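Protein BA42 (Bizionia argentinensis, PDB 4OA3) is of unknown function but forms a stand-alone TPM domain that binds two calcium ions. Local coordinates at residues S29-V34 against D137-T142; R47-F52 against V78-K83; D92-T97 against E119-A124. All coordinates share one frame; numbering follows the deposited sequence. Where two conformers were deposited one is given.

How the contacts relate
The three contacts tie successive layers of one compact alpha/beta domain together. Contact 1 clasps strand 31-37 to the late loop that carries much of the calcium site, and the chain between its segments contains both other contacts, contact 2 first and then contact 3. Contact 2 sets helix 44-54 on one face of the mixed sheet, while contact 3 joins the two helices behind the other face. Centres lie about 13 Å apart for contacts 1 and 2 and about 15 Å for the other two pairs. Contact 3 touches both others, through Ile79 on Trp94 and Thr97 and through Ile32 on Ala121, so the sheet links metal site and helical layers.

Contact 1: residues S29-V34 against D137-T142; sequences SGEIRV and DELPNT. With CA (calcium ion), chain B; CA (calcium ion), chain C.
Glu31 meets the backbone of Glu138 and Leu139 with a carboxylate whose two oxygens serve different calcium ions. Glu31 OE1 binds the ion of chain B at 2.4 Å, and Glu31 OE2 that of chain C at 2.3 Å. Both oxygens also accept an amide from above the carboxylate plane: Leu139 N reaches Glu31 OE1, and Glu138 N reaches Glu31 OE2, each at 3.0 Å. A metal and an N-H on either oxygen fix the rotation of the group, which the bend at chi2 (-88°) swings across to the loop. The Glu138 side chain crosses that of Glu31 at about a right angle and sends OE2 to Lys61 N. Asp137 OD1, Leu139 O, Asn141 OD1 and Glu25 also bind the chain B ion; Asp135 and Ile136 O complete the protein ligands of the other. A water on the chain B ion donates to Ile32 O and Pro140 O, bridging the two backbones.

Arg33 lies beside Thr142, pointing the same way, and a bend at chi3 (67°) presents its guanidinium side-on. Arg33 NE and NH2 converge on Thr142 O at 3.2 and 2.8 Å, with the oxygen in the guanidinium plane; NE lies in the carbonyl plane and NH2 above it. Pro140 CG sits 3.9 Å above one face of the Arg33 guanidinium, toward the rim. A leucine here would probably leave Thr142 O without both guanidinium donors and Pro140 without the flat group it rests on, setting that end of the loop freer to move.

Strand 31-37 bonds through its backbone to strand 65-71, while Ile32, pointing away from the loop, packs on Ala24 of helix 11-24. Asn141 touches that same helix, so the calcium-binding loop runs alongside the strand and against this helix before strand 144-145.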
loop_
_atom_site.group_PDB
_atom_site.type_symbol
_atom_site.label_atom_id
_atom_site.label_comp_id
_atom_site.label_asym_id
_atom_site.label_seq_id
_atom_site.Cartn_x
_atom_site.Cartn_y
_atom_site.Cartn_z
ATOM N N SER A 29 7.385 11.075 -3.054
ATOM C CA SER A 29 8.401 10.693 -2.082
ATOM C C SER A 29 7.785 9.674 -1.090
ATOM O O SER A 29 8.517 9.097 -0.284
ATOM C CB SER A 29 8.934 11.884 -1.312
ATOM O OG SER A 29 7.947 12.407 -0.448
ATOM N N GLY A 30 6.475 9.434 -1.158
ATOM C CA GLY A 30 5.844 8.410 -0.343
ATOM C C GLY A 30 6.344 7.018 -0.705
ATOM O O GLY A 30 6.856 6.778 -1.807
ATOM N N GLU A 31 6.270 6.123 0.271
ATOM C CA GLU A 31 6.753 4.756 0.111
ATOM C C GLU A 31 5.625 3.792 0.320
ATOM O O GLU A 31 4.857 3.968 1.269
ATOM C CB GLU A 31 7.858 4.495 1.091
ATOM C CG GLU A 31 9.120 5.321 0.828
ATOM C CD GLU A 31 10.113 4.699 -0.130
ATOM O OE1 GLU A 31 10.147 3.445 -0.214
ATOM O OE2 GLU A 31 10.855 5.452 -0.817
ATOM N N ILE A 32 5.481 2.813 -0.553
ATOM C CA ILE A 32 4.347 1.891 -0.526
ATOM C C ILE A 32 4.779 0.456 -0.367
ATOM O O ILE A 32 5.685 0.016 -1.043
ATOM C CB ILE A 32 3.505 2.031 -1.833
ATOM C CG1 ILE A 32 2.967 3.447 -1.984
ATOM C CG2 ILE A 32 2.371 0.986 -1.863
ATOM C CD1 ILE A 32 2.590 3.800 -3.374
ATOM N N ARG A 33 4.111 -0.305 0.536
ATOM C CA ARG A 33 4.274 -1.754 0.601
ATOM C C ARG A 33 2.936 -2.433 0.703
ATOM O O ARG A 33 1.944 -1.834 1.156
ATOM C CB ARG A 33 5.124 -2.231 1.785
ATOM C CG ARG A 33 6.547 -1.706 1.710
ATOM C CD ARG A 33 7.496 -2.401 2.663
ATOM N NE ARG A 33 7.671 -3.795 2.258
ATOM C CZ ARG A 33 8.263 -4.714 2.997
ATOM N NH1 ARG A 33 8.739 -4.405 4.193
ATOM N NH2 ARG A 33 8.371 -5.953 2.553
ATOM N N VAL A 34 2.898 -3.673 0.255
ATOM C CA VAL A 34 1.768 -4.573 0.370
ATOM C C VAL A 34 2.143 -5.671 1.345
ATOM O O VAL A 34 3.265 -6.196 1.287
ATOM C CB VAL A 34 1.406 -5.181 -0.993
ATOM C CG1 VAL A 34 0.335 -6.264 -0.893
ATOM C CG2 VAL A 34 0.954 -4.101 -1.965
ATOM N N ASP A 137 15.046 5.237 -2.039
ATOM C CA ASP A 137 14.056 4.150 -1.963
ATOM C C ASP A 137 14.177 3.656 -0.506
ATOM O O ASP A 137 15.055 2.865 -0.160
ATOM C CB ASP A 137 14.361 3.068 -2.995
ATOM C CG ASP A 137 13.234 2.077 -3.188
ATOM O OD1 ASP A 137 12.330 2.015 -2.316
ATOM O OD2 ASP A 137 13.253 1.357 -4.206
ATOM N N GLU A 138 13.406 4.288 0.375
ATOM C CA GLU A 138 13.518 4.114 1.823
ATOM C C GLU A 138 13.040 2.792 2.366
ATOM O O GLU A 138 13.615 2.293 3.332
ATOM C CB GLU A 138 12.805 5.275 2.524
ATOM C CG GLU A 138 13.435 6.635 2.255
ATOM C CD GLU A 138 12.653 7.798 2.822
ATOM O OE1 GLU A 138 11.527 8.038 2.336
ATOM O OE2 GLU A 138 13.188 8.510 3.703
ATOM N N LEU A 139 11.999 2.227 1.767
ATOM C CA LEU A 139 11.435 0.960 2.193
ATOM C C LEU A 139 11.503 -0.023 1.049
ATOM O O LEU A 139 11.275 0.353 -0.092
ATOM C CB LEU A 139 9.967 1.106 2.601
ATOM C CG LEU A 139 9.669 2.150 3.690
ATOM C CD1 LEU A 139 8.167 2.212 3.982
ATOM C CD2 LEU A 139 10.440 1.889 4.970
ATOM N N PRO A 140 11.767 -1.320 1.316
ATOM C CA PRO A 140 11.743 -2.300 0.237
ATOM C C PRO A 140 10.382 -2.417 -0.443
ATOM O O PRO A 140 9.340 -2.111 0.165
ATOM C CB PRO A 140 12.149 -3.614 0.916
ATOM C CG PRO A 140 11.974 -3.411 2.293
ATOM C CD PRO A 140 12.014 -1.946 2.619
ATOM N N ASN A 141 10.396 -2.763 -1.726
ATOM C CA ASN A 141 9.164 -2.868 -2.504
ATOM C C ASN A 141 8.623 -4.297 -2.479
ATOM O O ASN A 141 7.542 -4.523 -2.995
ATOM C CB ASN A 141 9.395 -2.415 -3.918
ATOM C CG ASN A 141 9.839 -0.976 -4.043
ATOM O OD1 ASN A 141 9.768 -0.165 -3.123
ATOM N ND2 ASN A 141 10.205 -0.627 -5.288
ATOM N N THR A 142 9.345 -5.207 -1.813
ATOM C CA THR A 142 8.962 -6.618 -1.629
ATOM C C THR A 142 7.577 -6.727 -1.048
ATOM O O THR A 142 7.280 -6.013 -0.078
ATOM C CB THR A 142 9.895 -7.239 -0.543
ATOM O OG1 THR A 142 11.214 -6.794 -0.708
ATOM C CG2 THR A 142 9.894 -8.751 -0.511
HETATM CA CA CA B . 10.045 1.608 -1.708
HETATM CA CA CA C . 11.445 7.124 -2.333
HETATM O O HOH W 1 11.062 8.533 -0.370
HETATM O O HOH W 2 9.197 7.370 -3.072
HETATM O O HOH W 3 8.350 0.449 -0.467
HETATM O O HOH W 4 5.337 -4.344 -1.099
HETATM O O HOH W 5 11.572 5.153 -3.835
#

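Contact 2: residues R47-F52 against V78-K83; sequences RAMDVF and VIYGDK
Tyr80 and Phe52 form the aromatic part of this interface. Their side chains cross at about a right angle, with ring centroids 5.1 Å apart and planes inclined by 55°, an oblique pairing in which Tyr80 CE1 lies over one face of the Phe52 ring, toward its rim. Phe52 CD2 comes to 3.5 Å from Tyr80 CD1.

Contacts to the face of the tyrosine come from Met49. Its CA lies over that ring in a CH-pi contact, 4.1 Å from the centroid of Tyr80, and CB and CG follow along the side chain toward the hydroxyl. The sulfur sits obliquely, with Met49 SD 5.2 Å from the Tyr80 centroid, a Met-aromatic contact at the outer end of the ring. Tyr80 reaches this place because CG stands anti to the backbone N (chi1 -178°), which projects the ring off the strand toward the helix, with Met49 over a face and Phe52 at an edge.

The aliphatic packing lies at the base of Tyr80, where Ala48 CB meets Val78 CG1 at 3.7 Å and also faces the CB of Tyr80; so small a side chain lets the helix come near the strand.

A polar residue packs at the far end: Asp82 CB lies 3.6 Å from Phe52 CZ, the two side chains crossing at about a right angle with the carboxylate plane inclined to the ring. Asp82 OD1 accepts from Lys83 N at 2.8 Å, from above the carboxylate plane.

The axes of helix segment 47-52 and strand segment 78-81 pass 8.9 Å apart at a crossing angle of -50°. Phe52 and Val51 also reach Leu67 of the adjoining strand 65-71, and the ring of Phe45 meets Tyr80, so the helix lies across this outermost strand and its neighbour.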
loop_
_atom_site.group_PDB
_atom_site.type_symbol
_atom_site.label_atom_id
_atom_site.label_comp_id
_atom_site.label_asym_id
_atom_site.label_seq_id
_atom_site.Cartn_x
_atom_site.Cartn_y
_atom_site.Cartn_z
ATOM N N ARG A 47 -4.432 -4.478 13.550
ATOM C CA ARG A 47 -3.539 -5.471 12.976
ATOM C C ARG A 47 -2.638 -4.805 11.925
ATOM O O ARG A 47 -1.427 -5.050 11.894
ATOM C CB ARG A 47 -4.319 -6.648 12.363
ATOM C CG ARG A 47 -3.460 -7.661 11.598
ATOM C CD ARG A 47 -2.341 -8.251 12.427
ATOM N NE ARG A 47 -1.559 -9.220 11.654
ATOM C CZ ARG A 47 -0.369 -9.695 12.022
ATOM N NH1 ARG A 47 0.181 -9.323 13.174
ATOM N NH2 ARG A 47 0.292 -10.528 11.229
ATOM N N ALA A 48 -3.223 -3.999 11.044
ATOM C CA ALA A 48 -2.397 -3.313 10.034
ATOM C C ALA A 48 -1.338 -2.411 10.682
ATOM O O ALA A 48 -0.213 -2.357 10.206
ATOM C CB ALA A 48 -3.282 -2.492 9.124
ATOM N N MET A 49 -1.671 -1.728 11.780
ATOM C CA MET A 49 -0.742 -0.888 12.529
ATOM C C MET A 49 0.400 -1.752 13.108
ATOM O O MET A 49 1.556 -1.359 12.994
ATOM C CB MET A 49 -1.502 -0.200 13.659
ATOM C CG MET A 49 -0.685 0.773 14.427
ATOM S SD MET A 49 -1.747 1.923 15.363
ATOM C CE MET A 49 -2.444 0.844 16.501
ATOM N N ASP A 50 0.092 -2.947 13.642
ATOM C CA ASP A 50 1.135 -3.849 14.134
ATOM C C ASP A 50 2.038 -4.280 12.982
ATOM O O ASP A 50 3.255 -4.352 13.137
ATOM C CB ASP A 50 0.535 -5.102 14.810
ATOM C CG ASP A 50 -0.166 -4.882 16.147
ATOM O OD1 ASP A 50 0.157 -3.890 16.839
ATOM O OD2 ASP A 50 -0.956 -5.736 16.532
ATOM N N VAL A 51 1.463 -4.633 11.840
ATOM C CA VAL A 51 2.288 -5.043 10.702
ATOM C C VAL A 51 3.167 -3.885 10.223
ATOM O O VAL A 51 4.367 -4.090 10.000
ATOM C CB VAL A 51 1.402 -5.572 9.568
ATOM C CG1 VAL A 51 2.217 -5.827 8.302
ATOM C CG2 VAL A 51 0.719 -6.872 9.983
ATOM N N PHE A 52 2.611 -2.698 10.112
ATOM C CA PHE A 52 3.369 -1.499 9.717
ATOM C C PHE A 52 4.616 -1.332 10.615
ATOM O O PHE A 52 5.741 -1.085 10.134
ATOM C CB PHE A 52 2.454 -0.261 9.839
ATOM C CG PHE A 52 3.028 1.008 9.281
ATOM C CD1 PHE A 52 3.806 1.843 10.066
ATOM C CD2 PHE A 52 2.775 1.373 7.978
ATOM C CE1 PHE A 52 4.365 2.997 9.517
ATOM C CE2 PHE A 52 3.298 2.547 7.447
ATOM C CZ PHE A 52 4.081 3.349 8.226
ATOM N N VAL A 78 -6.980 -2.930 4.394
ATOM C CA VAL A 78 -6.807 -1.684 5.077
ATOM C C VAL A 78 -5.685 -0.930 4.410
ATOM O O VAL A 78 -4.670 -1.534 4.085
ATOM C CB VAL A 78 -6.427 -1.927 6.590
ATOM C CG1 VAL A 78 -5.958 -0.642 7.305
ATOM C CG2 VAL A 78 -7.594 -2.526 7.325
ATOM N N ILE A 79 -5.855 0.371 4.251
ATOM C CA ILE A 79 -4.810 1.253 3.800
ATOM C C ILE A 79 -4.423 2.005 5.047
ATOM O O ILE A 79 -5.268 2.687 5.663
ATOM C CB ILE A 79 -5.290 2.185 2.692
ATOM C CG1 ILE A 79 -5.720 1.385 1.448
ATOM C CG2 ILE A 79 -4.187 3.173 2.343
ATOM C CD1 ILE A 79 -6.745 2.159 0.578
ATOM N N TYR A 80 -3.180 1.807 5.486
ATOM C CA TYR A 80 -2.665 2.428 6.695
ATOM C C TYR A 80 -1.489 3.301 6.345
ATOM O O TYR A 80 -0.442 2.798 5.943
ATOM C CB TYR A 80 -2.256 1.326 7.691
ATOM C CG TYR A 80 -1.757 1.848 9.016
ATOM C CD1 TYR A 80 -0.442 2.263 9.174
ATOM C CD2 TYR A 80 -2.620 1.989 10.099
ATOM C CE1 TYR A 80 -0.028 2.920 10.326
ATOM C CE2 TYR A 80 -2.191 2.559 11.292
ATOM C CZ TYR A 80 -0.889 3.022 11.404
ATOM O OH TYR A 80 -0.449 3.622 12.563
ATOM N N GLY A 81 -1.656 4.598 6.500
ATOM C CA GLY A 81 -0.610 5.569 6.266
ATOM C C GLY A 81 -0.005 6.042 7.580
ATOM O O GLY A 81 -0.674 6.053 8.623
ATOM N N ASP A 82 1.262 6.453 7.526
ATOM C CA ASP A 82 2.000 6.945 8.690
ATOM C C ASP A 82 1.559 8.370 9.042
ATOM O O ASP A 82 0.802 9.003 8.297
ATOM C CB ASP A 82 3.503 6.855 8.458
ATOM C CG ASP A 82 4.364 6.784 9.708
ATOM O OD1 ASP A 82 3.787 6.799 10.841
ATOM O OD2 ASP A 82 5.595 6.773 9.570
ATOM N N LYS A 83 2.040 8.858 10.190
ATOM C CA LYS A 83 1.648 10.148 10.743
ATOM C C LYS A 83 1.835 11.335 9.821
ATOM O O LYS A 83 1.023 12.254 9.862
ATOM C CB LYS A 83 2.370 10.407 12.070
ATOM C CG LYS A 83 1.794 11.595 12.833
ATOM C CD LYS A 83 2.404 11.729 14.214
ATOM C CE LYS A 83 1.952 12.995 14.921
ATOM N NZ LYS A 83 3.094 13.915 15.180
#

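Contact 3: residues D92-T97 against E119-A124; sequences DFWDTT and EKAGMA
Two consecutive helices, 95-105 and 110-128, pack here as an antiparallel helical hairpin, the first entered through a type I beta turn from Asp92 to Asp95. The register runs antiparallel: Phe93 lies nearest Ala124, Thr97 nearest Lys120.

Alanines on the second helix receive the aromatic groups of the turn. Phe93 CZ touches Ala124 CB at 3.6 Å, and the edge of the same ring faces the carbonyl, with Phe93 CE1 3.3 Å from Ala124 O. Trp94 also arrives edge-on: its CZ3 meets Ala121 CB at 3.8 Å near the indole plane. The two aromatic residues brace each other, Phe93 CD2 standing 3.5 Å above the indole of Trp94, over its centre. Phe93 reaches across because its CG is anti to the backbone N (chi1 -174°).

Nearer the helical part, Thr97 is in close packing contact with the backbone of helix 110-128. Thr97 OG1 comes within 3.4 Å of Ala121 N, at too poor an angle for a hydrogen bond, and it also lies against Lys120 CB. The lysine chain, bent at chi2 and chi4, runs past Thr96, and a water links its end to the first helix, donating to Thr96 O at 2.8 Å and accepting from Lys120 NZ at 3.1 Å.

Trp94 and Thr97 press on Ile79 of strand 76-81, and Leu125 joins Phe93 and Trp94. Alanines that receive the aromatic rings of the turn, with Trp94 and Thr97 set against the strand, make this a helical layer backing a sheet, as in alpha/beta sandwich folds.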
loop_
_atom_site.group_PDB
_atom_site.type_symbol
_atom_site.label_atom_id
_atom_site.label_comp_id
_atom_site.label_asym_id
_atom_site.label_seq_id
_atom_site.Cartn_x
_atom_site.Cartn_y
_atom_site.Cartn_z
ATOM N N ASP A 92 -11.240 12.227 3.111
ATOM C CA ASP A 92 -11.530 11.415 1.929
ATOM C C ASP A 92 -10.248 10.981 1.166
ATOM O O ASP A 92 -10.365 10.430 0.083
ATOM C CB ASP A 92 -12.459 12.211 0.973
ATOM C CG ASP A 92 -11.838 13.412 0.263
ATOM O OD1 ASP A 92 -10.747 13.862 0.687
ATOM O OD2 ASP A 92 -12.446 13.902 -0.717
ATOM N N PHE A 93 -9.052 11.240 1.711
ATOM C CA PHE A 93 -7.782 11.002 1.025
ATOM C C PHE A 93 -7.624 9.657 0.358
ATOM O O PHE A 93 -7.205 9.598 -0.804
ATOM C CB PHE A 93 -6.637 11.244 1.994
ATOM C CG PHE A 93 -5.280 11.157 1.332
ATOM C CD1 PHE A 93 -4.891 12.091 0.382
ATOM C CD2 PHE A 93 -4.426 10.088 1.598
ATOM C CE1 PHE A 93 -3.663 11.970 -0.278
ATOM C CE2 PHE A 93 -3.190 9.998 0.970
ATOM C CZ PHE A 93 -2.826 10.920 0.016
ATOM N N TRP A 94 -7.959 8.578 1.072
ATOM C CA TRP A 94 -7.781 7.234 0.528
ATOM C C TRP A 94 -8.960 6.679 -0.241
ATOM O O TRP A 94 -8.885 5.548 -0.699
ATOM C CB TRP A 94 -7.399 6.245 1.644
ATOM C CG TRP A 94 -6.057 6.478 2.261
ATOM C CD1 TRP A 94 -5.786 6.740 3.569
ATOM C CD2 TRP A 94 -4.794 6.485 1.582
ATOM N NE1 TRP A 94 -4.426 6.828 3.763
ATOM C CE2 TRP A 94 -3.796 6.659 2.558
ATOM C CE3 TRP A 94 -4.411 6.317 0.244
ATOM C CZ2 TRP A 94 -2.442 6.694 2.236
ATOM C CZ3 TRP A 94 -3.065 6.290 -0.063
ATOM C CH2 TRP A 94 -2.104 6.517 0.913
ATOM N N ASP A 95 -10.047 7.471 -0.449
ATOM C CA ASP A 95 -11.218 6.914 -1.083
ATOM C C ASP A 95 -11.005 6.399 -2.495
ATOM O O ASP A 95 -11.484 5.321 -2.801
ATOM C CB ASP A 95 -12.395 7.915 -1.072
ATOM C CG ASP A 95 -12.963 8.251 0.297
ATOM O OD1 ASP A 95 -12.477 7.687 1.306
ATOM O OD2 ASP A 95 -13.892 9.094 0.362
ATOM N N THR A 96 -10.300 7.146 -3.336
ATOM C CA THR A 96 -10.058 6.696 -4.701
ATOM C C THR A 96 -9.185 5.442 -4.739
ATOM O O THR A 96 -9.398 4.582 -5.595
ATOM C CB THR A 96 -9.503 7.816 -5.579
ATOM O OG1 THR A 96 -8.261 8.334 -5.116
ATOM C CG2 THR A 96 -10.488 8.960 -5.751
ATOM N N THR A 97 -8.233 5.299 -3.789
ATOM C CA THR A 97 -7.375 4.110 -3.722
ATOM C C THR A 97 -8.207 2.896 -3.328
ATOM O O THR A 97 -8.150 1.863 -3.971
ATOM C CB THR A 97 -6.230 4.377 -2.753
ATOM O OG1 THR A 97 -5.426 5.484 -3.228
ATOM C CG2 THR A 97 -5.311 3.161 -2.571
ATOM N N GLU A 119 -1.163 2.400 -8.018
ATOM C CA GLU A 119 -1.086 3.543 -8.924
ATOM C C GLU A 119 -1.864 4.751 -8.373
ATOM O O GLU A 119 -1.357 5.875 -8.347
ATOM C CB GLU A 119 -1.620 3.166 -10.303
ATOM C CG GLU A 119 -1.564 4.306 -11.311
ATOM C CD GLU A 119 -2.097 3.980 -12.692
ATOM O OE1 GLU A 119 -3.116 3.257 -12.786
ATOM O OE2 GLU A 119 -1.537 4.511 -13.676
ATOM N N LYS A 120 -3.056 4.506 -7.880
ATOM C CA LYS A 120 -3.889 5.572 -7.313
ATOM C C LYS A 120 -3.234 6.182 -6.077
ATOM O O LYS A 120 -3.263 7.400 -5.867
ATOM C CB LYS A 120 -5.284 5.037 -6.974
ATOM C CG LYS A 120 -6.139 4.891 -8.208
ATOM C CD LYS A 120 -6.856 6.203 -8.577
ATOM C CE LYS A 120 -7.549 6.149 -9.926
ATOM N NZ LYS A 120 -8.722 5.235 -9.927
ATOM N N ALA A 121 -2.647 5.323 -5.219
ATOM C CA ALA A 121 -1.976 5.793 -4.027
ATOM C C ALA A 121 -0.778 6.690 -4.354
ATOM O O ALA A 121 -0.539 7.682 -3.674
ATOM C CB ALA A 121 -1.558 4.605 -3.157
ATOM N N GLY A 122 0.032 6.331 -5.371
ATOM C CA GLY A 122 1.155 7.178 -5.747
ATOM C C GLY A 122 0.718 8.561 -6.210
ATOM O O GLY A 122 1.316 9.572 -5.840
ATOM N N MET A 123 -0.373 8.605 -6.961
ATOM C CA MET A 123 -0.954 9.869 -7.469
ATOM C C MET A 123 -1.563 10.679 -6.312
ATOM O O MET A 123 -1.424 11.900 -6.279
ATOM C CB MET A 123 -2.061 9.596 -8.502
ATOM C CG MET A 123 -1.672 8.763 -9.697
ATOM S SD MET A 123 -1.227 9.734 -11.126
ATOM C CE MET A 123 0.449 10.164 -10.629
ATOM N N ALA A 124 -2.206 10.011 -5.346
ATOM C CA ALA A 124 -2.744 10.721 -4.172
ATOM C C ALA A 124 -1.637 11.283 -3.315
ATOM O O ALA A 124 -1.663 12.443 -2.908
ATOM C CB ALA A 124 -3.582 9.769 -3.336
HETATM O O HOH W 6 -10.966 5.077 -7.821
#